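Local structure of nitrite transporter NirC (Salmonella enterica subsp. enterica serovar Typhimurium, 4FC4) at residues I45-N50 with G128-V133; F118-Y123 with S208-H213; T203-S208 with A220-N225; A63-A68 with A189-G194; L143-A148 with G194-V199. The protein carries nitrite into and out of the cell across the cytoplasmic membrane as a pentameric channel of the formate/nitrite transporter family. All coordinates share one frame; numbering follows the deposited sequence.

Interaction 1 (I45-N50 with G128-V133)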
# COMPACT_ATOMS: atom_id res chain seq x y z
N ILE B 45 18.62 2.04 -5.28
CA ILE B 45 17.93 3.05 -6.11
C ILE B 45 18.81 3.44 -7.28
O ILE B 45 18.32 3.75 -8.33
CB ILE B 45 17.48 4.28 -5.30
CG1 ILE B 45 18.72 5.01 -4.73
CG2 ILE B 45 16.48 3.89 -4.21
CD1 ILE B 45 18.41 6.44 -4.31
N PHE B 46 20.12 3.39 -7.13
CA PHE B 46 20.99 3.57 -8.30
C PHE B 46 20.94 2.41 -9.30
O PHE B 46 21.02 2.65 -10.47
CB PHE B 46 22.39 3.94 -7.88
CG PHE B 46 22.49 5.37 -7.53
CD1 PHE B 46 21.96 5.83 -6.30
CD2 PHE B 46 23.00 6.31 -8.46
CE1 PHE B 46 21.98 7.19 -5.97
CE2 PHE B 46 23.05 7.66 -8.13
CZ PHE B 46 22.55 8.09 -6.87
N THR B 47 20.76 1.18 -8.84
CA THR B 47 20.53 0.08 -9.74
C THR B 47 19.26 0.34 -10.54
O THR B 47 19.23 0.13 -11.75
CB THR B 47 20.43 -1.23 -8.93
OG1 THR B 47 21.63 -1.31 -8.12
CG2 THR B 47 20.35 -2.49 -9.84
N LEU B 48 18.21 0.80 -9.89
CA LEU B 48 16.98 0.96 -10.58
C LEU B 48 17.05 2.14 -11.55
O LEU B 48 16.63 2.03 -12.71
CB LEU B 48 15.81 1.09 -9.59
CG LEU B 48 15.56 -0.15 -8.69
CD1 LEU B 48 14.47 0.18 -7.66
CD2 LEU B 48 15.16 -1.36 -9.52
N GLY B 49 17.58 3.26 -11.06
CA GLY B 49 17.64 4.50 -11.82
C GLY B 49 18.51 4.31 -13.02
O GLY B 49 18.22 4.86 -14.07
N ASN B 50 19.56 3.50 -12.86
CA ASN B 50 20.54 3.25 -13.93
C ASN B 50 19.92 2.66 -15.18
O ASN B 50 20.45 2.86 -16.24
CB ASN B 50 21.78 2.43 -13.49
CG ASN B 50 22.98 2.61 -14.46
OD1 ASN B 50 23.40 3.74 -14.76
ND2 ASN B 50 23.54 1.52 -14.93
N GLY B 128 29.45 -5.78 -8.54
CA GLY B 128 28.24 -4.98 -8.78
C GLY B 128 28.27 -4.26 -10.15
O GLY B 128 29.28 -3.70 -10.56
N SER B 129 27.16 -4.30 -10.87
CA SER B 129 27.16 -3.87 -12.25
C SER B 129 27.23 -2.34 -12.42
O SER B 129 27.45 -1.89 -13.51
CB SER B 129 25.90 -4.39 -12.91
OG SER B 129 24.76 -3.80 -12.25
N LEU B 130 27.04 -1.57 -11.35
CA LEU B 130 27.04 -0.12 -11.41
C LEU B 130 28.44 0.50 -11.59
O LEU B 130 28.53 1.70 -11.94
CB LEU B 130 26.46 0.43 -10.13
CG LEU B 130 24.96 0.30 -9.90
CD1 LEU B 130 24.63 0.74 -8.48
CD2 LEU B 130 24.19 1.12 -10.92
N LEU B 131 29.50 -0.28 -11.34
CA LEU B 131 30.88 0.21 -11.21
C LEU B 131 31.70 0.34 -12.47
O LEU B 131 32.35 1.39 -12.63
CB LEU B 131 31.69 -0.64 -10.24
CG LEU B 131 30.95 -0.76 -8.91
CD1 LEU B 131 31.71 -1.68 -7.96
CD2 LEU B 131 30.65 0.61 -8.31
N PRO B 132 31.71 -0.72 -13.35
CA PRO B 132 32.70 -0.80 -14.43
C PRO B 132 32.43 0.12 -15.62
O PRO B 132 33.39 0.53 -16.30
CB PRO B 132 32.64 -2.28 -14.86
CG PRO B 132 31.21 -2.67 -14.60
CD PRO B 132 30.75 -1.85 -13.42
N VAL B 133 31.16 0.45 -15.88
CA VAL B 133 30.88 1.35 -17.03
C VAL B 133 30.98 2.85 -16.68
O VAL B 133 30.32 3.30 -15.73
CB VAL B 133 29.56 0.97 -17.76
CG1 VAL B 133 29.43 1.74 -19.07
CG2 VAL B 133 29.52 -0.53 -18.03

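Interaction 2 (F118-Y123 with S208-H213)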
# COMPACT_ATOMS: atom_id res chain seq x y z
N PHE B 118 32.37 0.43 3.72
CA PHE B 118 32.37 -1.02 3.83
C PHE B 118 31.31 -1.69 2.96
O PHE B 118 31.62 -2.68 2.27
CB PHE B 118 32.27 -1.47 5.27
CG PHE B 118 32.05 -2.97 5.46
CD1 PHE B 118 33.12 -3.88 5.35
CD2 PHE B 118 30.78 -3.45 5.81
CE1 PHE B 118 32.91 -5.23 5.57
CE2 PHE B 118 30.59 -4.81 6.05
CZ PHE B 118 31.65 -5.70 5.92
N VAL B 119 30.07 -1.19 2.99
CA VAL B 119 29.02 -1.80 2.13
C VAL B 119 29.42 -1.57 0.63
O VAL B 119 29.13 -2.41 -0.25
CB VAL B 119 27.61 -1.27 2.47
CG1 VAL B 119 27.50 0.20 2.03
CG2 VAL B 119 26.49 -2.13 1.80
N ALA B 120 30.12 -0.47 0.35
CA ALA B 120 30.54 -0.22 -1.05
C ALA B 120 31.61 -1.24 -1.50
O ALA B 120 31.56 -1.78 -2.64
CB ALA B 120 31.01 1.24 -1.24
N LEU B 121 32.54 -1.53 -0.61
CA LEU B 121 33.57 -2.55 -0.88
C LEU B 121 32.96 -3.92 -1.23
O LEU B 121 33.40 -4.58 -2.19
CB LEU B 121 34.48 -2.71 0.32
CG LEU B 121 35.71 -1.83 0.49
CD1 LEU B 121 36.53 -2.41 1.66
CD2 LEU B 121 36.55 -1.80 -0.80
N LEU B 122 32.00 -4.37 -0.42
CA LEU B 122 31.41 -5.65 -0.61
C LEU B 122 30.72 -5.68 -1.98
O LEU B 122 30.82 -6.67 -2.69
CB LEU B 122 30.38 -5.96 0.49
CG LEU B 122 30.79 -6.08 1.98
CD1 LEU B 122 29.51 -6.25 2.82
CD2 LEU B 122 31.77 -7.22 2.27
N TYR B 123 30.03 -4.59 -2.34
CA TYR B 123 29.28 -4.56 -3.61
C TYR B 123 30.26 -4.67 -4.79
O TYR B 123 30.02 -5.31 -5.84
CB TYR B 123 28.40 -3.29 -3.62
CG TYR B 123 27.71 -3.08 -4.93
CD1 TYR B 123 26.56 -3.78 -5.24
CD2 TYR B 123 28.21 -2.17 -5.83
CE1 TYR B 123 25.95 -3.62 -6.47
CE2 TYR B 123 27.61 -1.98 -7.03
CZ TYR B 123 26.47 -2.74 -7.35
OH TYR B 123 25.88 -2.54 -8.56
N SER B 208 31.35 5.18 -6.62
CA SER B 208 32.01 5.76 -7.76
C SER B 208 33.54 5.64 -7.63
O SER B 208 34.24 5.34 -8.63
CB SER B 208 31.57 7.20 -8.00
OG SER B 208 32.22 7.66 -9.18
N TRP B 209 34.05 5.83 -6.42
CA TRP B 209 35.51 5.76 -6.20
C TRP B 209 36.08 4.41 -6.57
O TRP B 209 37.15 4.33 -7.20
CB TRP B 209 35.90 6.12 -4.76
CG TRP B 209 37.39 6.27 -4.58
CD1 TRP B 209 38.24 5.44 -3.85
CD2 TRP B 209 38.27 7.31 -5.16
NE1 TRP B 209 39.55 5.88 -3.93
CE2 TRP B 209 39.64 6.99 -4.69
CE3 TRP B 209 38.07 8.43 -5.98
CZ2 TRP B 209 40.75 7.78 -5.04
CZ3 TRP B 209 39.19 9.22 -6.32
CH2 TRP B 209 40.50 8.89 -5.86
N PHE B 210 35.36 3.34 -6.19
CA PHE B 210 35.85 1.98 -6.46
C PHE B 210 35.55 1.56 -7.90
O PHE B 210 35.87 0.47 -8.31
CB PHE B 210 35.27 0.94 -5.49
CG PHE B 210 35.55 1.21 -4.02
CD1 PHE B 210 36.82 1.65 -3.59
CD2 PHE B 210 34.54 0.98 -3.06
CE1 PHE B 210 37.05 1.91 -2.24
CE2 PHE B 210 34.77 1.22 -1.72
CZ PHE B 210 36.02 1.68 -1.30
N GLY B 211 34.91 2.41 -8.69
CA GLY B 211 34.54 2.00 -10.03
C GLY B 211 35.34 2.79 -11.03
O GLY B 211 36.33 3.43 -10.66
N HIS B 212 34.87 2.76 -12.26
CA HIS B 212 35.52 3.36 -13.38
C HIS B 212 35.05 4.80 -13.44
O HIS B 212 34.28 5.18 -14.32
CB HIS B 212 35.13 2.52 -14.60
CG HIS B 212 35.85 2.88 -15.90
ND1 HIS B 212 37.17 3.15 -15.96
CD2 HIS B 212 35.37 2.96 -17.23
CE1 HIS B 212 37.51 3.41 -17.24
NE2 HIS B 212 36.40 3.30 -18.01
N HIS B 213 35.49 5.63 -12.49
CA HIS B 213 35.11 7.06 -12.50
C HIS B 213 36.04 7.87 -13.39
O HIS B 213 37.14 7.43 -13.72
CB HIS B 213 35.16 7.62 -11.08
CG HIS B 213 36.50 7.45 -10.42
ND1 HIS B 213 37.50 8.35 -10.57
CD2 HIS B 213 37.02 6.42 -9.61
CE1 HIS B 213 38.60 7.93 -9.90
NE2 HIS B 213 38.32 6.76 -9.32

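Interaction 3 (T203-S208 with A220-N225)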
# COMPACT_ATOMS: atom_id res chain seq x y z
N THR B 203 28.18 6.54 0.73
CA THR B 203 28.14 5.29 -0.04
C THR B 203 28.28 5.62 -1.54
O THR B 203 29.02 4.97 -2.29
CB THR B 203 26.86 4.43 0.24
OG1 THR B 203 26.91 3.87 1.56
CG2 THR B 203 26.82 3.25 -0.72
N LEU B 204 27.57 6.63 -2.02
CA LEU B 204 27.62 6.93 -3.44
C LEU B 204 29.06 7.24 -3.80
O LEU B 204 29.58 6.74 -4.82
CB LEU B 204 26.73 8.10 -3.78
CG LEU B 204 26.78 8.39 -5.27
CD1 LEU B 204 26.18 7.24 -6.10
CD2 LEU B 204 26.09 9.71 -5.45
N PHE B 205 29.70 8.07 -2.97
CA PHE B 205 31.05 8.48 -3.27
C PHE B 205 32.00 7.32 -3.30
O PHE B 205 32.94 7.32 -4.11
CB PHE B 205 31.53 9.59 -2.35
CG PHE B 205 30.82 10.92 -2.58
CD1 PHE B 205 30.50 11.34 -3.84
CD2 PHE B 205 30.45 11.72 -1.51
CE1 PHE B 205 29.83 12.55 -4.04
CE2 PHE B 205 29.79 12.93 -1.70
CZ PHE B 205 29.48 13.34 -2.97
N ALA B 206 31.74 6.28 -2.49
CA ALA B 206 32.68 5.18 -2.35
C ALA B 206 32.50 4.25 -3.58
O ALA B 206 33.49 3.81 -4.23
CB ALA B 206 32.51 4.47 -1.00
N LEU B 207 31.24 4.03 -3.93
CA LEU B 207 30.88 3.29 -5.13
C LEU B 207 31.49 3.88 -6.41
O LEU B 207 32.07 3.16 -7.22
CB LEU B 207 29.36 3.30 -5.27
CG LEU B 207 28.55 2.43 -4.32
CD1 LEU B 207 27.09 2.68 -4.60
CD2 LEU B 207 28.93 0.94 -4.45
N SER B 208 31.35 5.18 -6.62
CA SER B 208 32.01 5.76 -7.76
C SER B 208 33.54 5.64 -7.63
O SER B 208 34.24 5.34 -8.63
CB SER B 208 31.57 7.20 -8.00
OG SER B 208 32.22 7.66 -9.18
N ALA B 220 39.34 15.40 -3.03
CA ALA B 220 39.01 16.80 -2.74
C ALA B 220 37.53 17.13 -3.13
O ALA B 220 36.79 17.73 -2.33
CB ALA B 220 40.01 17.73 -3.39
N GLY B 221 37.08 16.70 -4.30
CA GLY B 221 35.66 16.79 -4.65
C GLY B 221 34.73 16.12 -3.65
O GLY B 221 33.69 16.70 -3.24
N ILE B 222 35.09 14.90 -3.24
CA ILE B 222 34.26 14.18 -2.26
C ILE B 222 34.22 14.93 -0.92
O ILE B 222 33.15 15.16 -0.37
CB ILE B 222 34.69 12.71 -2.07
CG1 ILE B 222 34.44 11.93 -3.37
CG2 ILE B 222 33.89 12.08 -0.93
CD1 ILE B 222 35.14 10.58 -3.45
N GLY B 223 35.37 15.37 -0.43
CA GLY B 223 35.43 16.09 0.83
C GLY B 223 34.67 17.40 0.80
O GLY B 223 34.01 17.77 1.77
N HIS B 224 34.77 18.10 -0.33
CA HIS B 224 33.99 19.31 -0.60
C HIS B 224 32.50 19.11 -0.41
O HIS B 224 31.88 19.87 0.34
CB HIS B 224 34.28 19.84 -2.01
CG HIS B 224 33.43 21.04 -2.38
ND1 HIS B 224 33.69 22.27 -1.91
CD2 HIS B 224 32.31 21.15 -3.15
CE1 HIS B 224 32.78 23.14 -2.38
NE2 HIS B 224 31.93 22.46 -3.12
N ASN B 225 31.91 18.12 -1.07
CA ASN B 225 30.45 17.80 -0.86
C ASN B 225 30.11 17.41 0.58
O ASN B 225 29.23 18.02 1.18
CB ASN B 225 29.97 16.70 -1.79
CG ASN B 225 28.50 16.29 -1.55
OD1 ASN B 225 28.19 15.60 -0.58
ND2 ASN B 225 27.60 16.72 -2.45

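Interaction 4 (A63-A68 with A189-G194)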
# COMPACT_ATOMS: atom_id res chain seq x y z
N ALA B 63 10.70 6.70 -4.68
CA ALA B 63 9.73 5.74 -4.16
C ALA B 63 10.39 4.47 -3.57
O ALA B 63 9.75 3.71 -2.85
CB ALA B 63 8.70 5.39 -5.25
N THR B 64 11.65 4.21 -3.89
CA THR B 64 12.27 2.95 -3.49
C THR B 64 13.40 3.17 -2.50
O THR B 64 14.02 2.21 -2.06
CB THR B 64 12.78 2.09 -4.69
OG1 THR B 64 13.71 2.86 -5.47
CG2 THR B 64 11.59 1.63 -5.59
N PHE B 65 13.65 4.42 -2.12
CA PHE B 65 14.74 4.69 -1.19
C PHE B 65 14.32 4.45 0.26
O PHE B 65 15.18 4.32 1.15
CB PHE B 65 15.28 6.09 -1.38
CG PHE B 65 16.55 6.35 -0.59
CD1 PHE B 65 17.68 5.56 -0.79
CD2 PHE B 65 16.62 7.40 0.39
CE1 PHE B 65 18.87 5.82 -0.07
CE2 PHE B 65 17.79 7.65 1.10
CZ PHE B 65 18.93 6.86 0.86
N GLY B 66 12.99 4.34 0.49
CA GLY B 66 12.44 4.11 1.85
C GLY B 66 13.16 3.07 2.75
O GLY B 66 13.25 3.24 3.98
N ILE B 67 13.62 1.98 2.16
CA ILE B 67 14.30 0.94 2.92
C ILE B 67 15.44 1.53 3.76
O ILE B 67 15.70 1.07 4.88
CB ILE B 67 14.77 -0.21 1.99
CG1 ILE B 67 15.57 -1.26 2.77
CG2 ILE B 67 15.55 0.38 0.84
CD1 ILE B 67 15.70 -2.58 2.10
N ALA B 68 16.08 2.58 3.26
CA ALA B 68 17.32 3.08 3.91
C ALA B 68 17.06 3.47 5.36
O ALA B 68 17.72 3.00 6.26
CB ALA B 68 17.95 4.28 3.14
N ALA B 189 10.40 12.35 -0.81
CA ALA B 189 10.42 13.77 -0.94
C ALA B 189 11.89 14.27 -1.03
O ALA B 189 12.18 15.09 -1.90
CB ALA B 189 9.70 14.46 0.24
N PHE B 190 12.80 13.81 -0.18
CA PHE B 190 14.14 14.39 -0.25
C PHE B 190 14.89 13.95 -1.50
O PHE B 190 15.54 14.77 -2.15
CB PHE B 190 14.91 14.26 1.06
CG PHE B 190 16.02 13.24 1.05
CD1 PHE B 190 17.19 13.43 0.26
CD2 PHE B 190 15.95 12.11 1.87
CE1 PHE B 190 18.20 12.47 0.25
CE2 PHE B 190 16.97 11.18 1.87
CZ PHE B 190 18.08 11.35 1.05
N ILE B 191 14.81 12.66 -1.86
CA ILE B 191 15.54 12.15 -3.03
C ILE B 191 14.93 12.80 -4.29
O ILE B 191 15.64 13.42 -5.09
CB ILE B 191 15.45 10.60 -3.15
CG1 ILE B 191 16.21 9.89 -2.02
CG2 ILE B 191 15.94 10.12 -4.52
CD1 ILE B 191 17.70 9.76 -2.31
N ALA B 192 13.62 12.65 -4.47
CA ALA B 192 12.97 13.18 -5.66
C ALA B 192 13.10 14.70 -5.81
O ALA B 192 13.14 15.19 -6.92
CB ALA B 192 11.49 12.73 -5.78
N SER B 193 13.20 15.46 -4.73
CA SER B 193 13.31 16.91 -4.87
C SER B 193 14.74 17.35 -5.22
O SER B 193 14.94 18.51 -5.47
CB SER B 193 12.87 17.61 -3.56
OG SER B 193 11.53 17.31 -3.19
N GLY B 194 15.72 16.45 -5.20
CA GLY B 194 17.14 16.86 -5.37
C GLY B 194 17.93 17.10 -4.07
O GLY B 194 19.05 17.60 -4.14

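Interaction 5 (L143-A148 with G194-V199)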
# COMPACT_ATOMS: atom_id res chain seq x y z
N LEU B 143 29.89 12.82 -9.51
CA LEU B 143 30.71 13.94 -10.02
C LEU B 143 29.91 15.25 -9.92
O LEU B 143 30.41 16.22 -9.38
CB LEU B 143 31.23 13.66 -11.45
CG LEU B 143 31.86 14.83 -12.23
CD1 LEU B 143 33.21 15.25 -11.65
CD2 LEU B 143 31.99 14.54 -13.74
N ALA B 144 28.64 15.24 -10.34
CA ALA B 144 27.80 16.45 -10.24
C ALA B 144 27.70 16.90 -8.77
O ALA B 144 27.73 18.11 -8.47
CB ALA B 144 26.43 16.29 -10.94
N LYS B 145 27.64 15.94 -7.85
CA LYS B 145 27.52 16.29 -6.43
C LYS B 145 28.81 16.93 -5.94
O LYS B 145 28.75 17.80 -5.06
CB LYS B 145 27.16 15.11 -5.56
CG LYS B 145 25.70 14.68 -5.61
CD LYS B 145 25.58 13.26 -5.07
CE LYS B 145 24.15 12.78 -4.94
NZ LYS B 145 23.43 13.61 -3.98
N THR B 146 29.95 16.55 -6.53
CA THR B 146 31.23 17.00 -6.01
C THR B 146 31.66 18.37 -6.49
O THR B 146 32.46 19.03 -5.82
CB THR B 146 32.39 16.03 -6.33
OG1 THR B 146 32.62 15.99 -7.76
CG2 THR B 146 32.11 14.63 -5.78
N THR B 147 31.22 18.75 -7.69
CA THR B 147 31.62 20.06 -8.26
C THR B 147 30.58 21.16 -8.01
O THR B 147 30.82 22.29 -8.38
CB THR B 147 31.87 20.00 -9.78
OG1 THR B 147 30.64 19.66 -10.41
CG2 THR B 147 32.92 18.93 -10.12
N ALA B 148 29.43 20.81 -7.43
CA ALA B 148 28.36 21.75 -7.05
C ALA B 148 28.82 22.87 -6.06
O ALA B 148 29.65 22.64 -5.20
CB ALA B 148 27.15 20.95 -6.49
N GLY B 194 15.72 16.45 -5.20
CA GLY B 194 17.14 16.86 -5.37
C GLY B 194 17.93 17.10 -4.07
O GLY B 194 19.05 17.60 -4.14
N TYR B 195 17.43 16.76 -2.87
CA TYR B 195 18.18 17.20 -1.67
C TYR B 195 19.40 16.27 -1.30
O TYR B 195 19.52 15.17 -1.78
CB TYR B 195 17.26 17.44 -0.48
CG TYR B 195 16.08 18.33 -0.74
CD1 TYR B 195 16.18 19.46 -1.58
CD2 TYR B 195 14.84 18.05 -0.14
CE1 TYR B 195 15.08 20.28 -1.81
CE2 TYR B 195 13.73 18.86 -0.37
CZ TYR B 195 13.86 19.97 -1.18
OH TYR B 195 12.74 20.74 -1.39
N GLU B 196 20.30 16.72 -0.44
CA GLU B 196 21.60 16.03 -0.22
C GLU B 196 21.66 15.38 1.17
O GLU B 196 21.51 16.09 2.19
CB GLU B 196 22.78 17.05 -0.34
CG GLU B 196 23.12 17.58 -1.73
CD GLU B 196 23.68 16.54 -2.69
OE1 GLU B 196 24.87 16.10 -2.62
OE2 GLU B 196 22.89 16.12 -3.53
N HIS B 197 21.91 14.07 1.23
CA HIS B 197 22.05 13.38 2.52
C HIS B 197 23.50 13.03 2.71
O HIS B 197 24.07 12.35 1.88
CB HIS B 197 21.12 12.13 2.59
CG HIS B 197 21.05 11.51 3.97
ND1 HIS B 197 21.56 10.31 4.23
CD2 HIS B 197 20.56 12.02 5.19
CE1 HIS B 197 21.41 10.04 5.58
NE2 HIS B 197 20.77 11.08 6.15
N SER B 198 24.13 13.58 3.74
CA SER B 198 25.61 13.41 3.99
C SER B 198 26.04 11.91 4.04
O SER B 198 26.89 11.47 3.26
CB SER B 198 26.04 14.15 5.26
OG SER B 198 25.45 13.54 6.43
N VAL B 199 25.43 11.13 4.93
CA VAL B 199 25.74 9.68 5.05
C VAL B 199 25.39 8.92 3.77
O VAL B 199 26.14 8.06 3.29
CB VAL B 199 25.06 9.07 6.31
CG1 VAL B 199 25.32 7.59 6.43
CG2 VAL B 199 25.55 9.78 7.57

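Interaction 1 (I45-N50 with G128-V133)
Leu130 plugs the segment 128-133 onto helix 24-51, meeting Phe46, Thr47 and Asn50 there, and illustrates how one leucine can seat a loop on a membrane helix. A type I turn from Gly128 to Leu131 presents it, bringing the CA atoms of Thr47 and Leu130 to 6.7 Å. The tight part lies around its two methyls. Leu130 CD2 rests on the backbone, 3.5 Å from Phe46 O, while Leu130 CD1 touches the side of Thr47, 3.7 Å from Thr47 OG1, and lies 4.0 Å from Phe46 CB. The side chains of Leu130 and Thr47 stand roughly perpendicular, and Thr47 OG1 is placed beside its own backbone N (chi1 -54°), where it bonds back to Ile43 O. Towards the partly exposed end the contact loosens: Asn50 lays its CB, 3.8 Å from Leu130 CD2, and the start of its amide against the methyl, the two side chains running antiparallel; its OD1 accepts from the N of Ile137. No hydrogen bond spans the two segments. Helix 137-147 flanks the site, with Val138 against both Phe46 and Leu130; the phenyl ring of Phe46 turns away to that helix, and Tyr123 of helix 98-125 holds Leu130 N.

Interaction 2 (F118-Y123 with S208-H213)
Phe210 lies where helix 198-209, the second half of a broken transmembrane helix characteristic of the formate/nitrite transporter fold, runs out into a loop, and its ring packs on Ala120 and Leu121 of helix 98-125. This is a wholly apolar contact, without a hydrogen bond between the segments, and a compact example of an aromatic ring used on both its face and its rim. The CA atoms of Leu121 and Phe210 are 7.5 Å apart, and the ring bridges that interval: its CG is turned beside the backbone N, opposite the carbonyl carbon (chi1 -58°), which swings the phenyl towards the helix. Leu121 comes over one face. Its CD2 stands 3.8 Å from the centroid of the Phe210 ring, 23° off the normal, a CH-pi contact shifted towards the rim. Ala120 approaches instead at the edge, near the ring plane, and its methyl also packs on Ala206 and Leu207 of helix 198-209. The other side of helix 98-125 faces a second subunit, on which Phe240 meets Phe118 edge-to-face. On the Phe210 ring the far end is gripped from two directions, with CE2 lying 3.8 Å from Ala120 CB and CZ 3.6 Å from Leu121 CD2.

Interaction 3 (T203-S208 with A220-N225)
Helices 198-209 and 219-248 approach each other most nearly, within these segments, at Phe205 and Ile222, whose CA atoms lie 6.6 Å apart. They are consecutive helices of the aquaporin-like fold of formate/nitrite channels, and only a short connection separates them, so the contact is local, between helices that follow each other in the chain. Phe205 does most of the work, meeting two residues one helical turn apart with different parts of one side chain. Near its base it lies side by side with Ile222, the two side chains pointing opposite ways. The CG2 methyl of Ile222 presses obliquely on the ring, 3.5 Å from Phe205 CD2, while Ile222 CD1 lies 3.9 Å from Phe205 CB. Farther out, the rim of the ring runs up against the amide of Asn225. The two planes are 76° apart, and the amide carbon lies in the ring plane, 3.4 Å between Asn225 CG and Phe205 CZ. Asn225 holds its CG opposite the backbone N (chi1 177°), which extends the amide across to the phenylalanine, and its ND2 is hydrogen-bonded to Glu196. The backbone O of Phe205 accepts from Tyr217 OH in the intervening connection. The carbonyl oxygen of the amide probably gains from the weakly positive ring edge that it faces, Asn225 OD1 being 3.3 Å from Phe205 CE2.

Interaction 4 (A63-A68 with A189-G194)
An apolar contact of two phenyl rings and an isoleucine joins Phe65, in the break between helices 57-63 and 67-75, to Phe190 and Ile191 in the last turns of helix 177-192, in the buried interior of the subunit. Both segments fall in predicted transmembrane spans, and helix 177-192 is the first half of the broken membrane helix, completed by helix 198-209, that marks this family. The CA atoms of Phe65 and Ile191 stand 7.7 Å apart, a gap filled by the phenyl ring. With CG opposite the backbone N (chi1 -171°), Phe65 throws this ring out towards helix 177-192. Ile191 runs roughly perpendicular to it: its terminal methyl sits over one face, with CD1 4.0 Å from the Phe65 ring centroid in a CH-pi contact, and Ile191 CG1 reaches 3.5 Å from Phe65 CD2. Ala68 CB covers the opposite face of the same ring, so the phenyl is sandwiched between methyl groups. Phe190 reaches it from another direction. The two ring planes are at 85°, the centroids 5.8 Å apart, and the approach is oblique, Phe190 CZ lying 3.7 Å from Phe65 CE2. Ile42 and Ile45 of helix 24-51 add further hydrocarbon around Phe65. One polar side chain is satisfied locally: Ser193 OG donates to Ala189 O at 2.6 Å, and that oxygen also receives Ser193 N. No hydrogen bond or charge links the two segments, so the interface probably rests on shape and dispersion between ring and methyl surfaces.

Interaction 5 (L143-A148 with G194-V199)
Lys145 and Glu196 form a salt bridge between the last turns of helix 137-147 and the extended linker that joins helices 177-192 and 198-209, the two halves of the broken transmembrane helix of the formate/nitrite transporter fold. Lys145 NZ donates to Glu196 OE2 at 2.6 Å, on the syn side of the carboxylate but 31° out of its plane. The other oxygen is not far off, with Glu196 OE1 3.2 Å from Lys145 NZ, but it accepts from Asn225 ND2, which also bonds Lys145 O. The carboxylate is therefore tied at both oxygens, by a lysine and by an amide of helix 219-248, and the amide couples the backbone of one partner to the side chain of the other. Lys145 runs extended until a bend at its last torsion (chi4 -62°) turns NZ onto the acid, and Lys145 CG lies 3.4 Å from Glu196 OE1, so the stem also touches the carboxylate where the two chains cross. The linker itself is fixed at both ends. Gly194, with positive phi, closes a Schellman motif at the end of helix 177-192. His197 is the N-cap of helix 198-209, its ND1 accepting from Ala200 N and its NE2 meeting Thr81 OG1, while Asn233 bonds Glu196 O and Ser198 N. On the facing helix, Leu143 O takes three donors: besides the backbone N atoms of the two threonines that follow Lys145, the hydroxyl Thr146 OG1 reaches Leu143 O at 2.7 Å, on a lone pair in the carbonyl plane.

How the interactions relate
Following the chain from the N terminus, helix 24-51 opens interaction 1, which closes at the 128-133 loop. Before that closure, interaction 4 leaves 63-68 for the end of helix 177-192, and interaction 2 starts on helix 98-125; both cross interaction 1 and each other. Interaction 5 begins at 143-148, crosses interaction 4, with which it shares Gly194, and is nested inside the long loop that interaction 2 closes. Interaction 3 comes last, a short-range closure that crosses interaction 2 and shares Ser208 with it. Interactions 2, 3 and 5 thus tie helices 98-125, 219-248 and 137-147 to the region of helix 198-209, while interaction 4 joins the 63-68 break to helix 177-192 and interaction 1 joins helix 24-51 to the loop after helix 98-125.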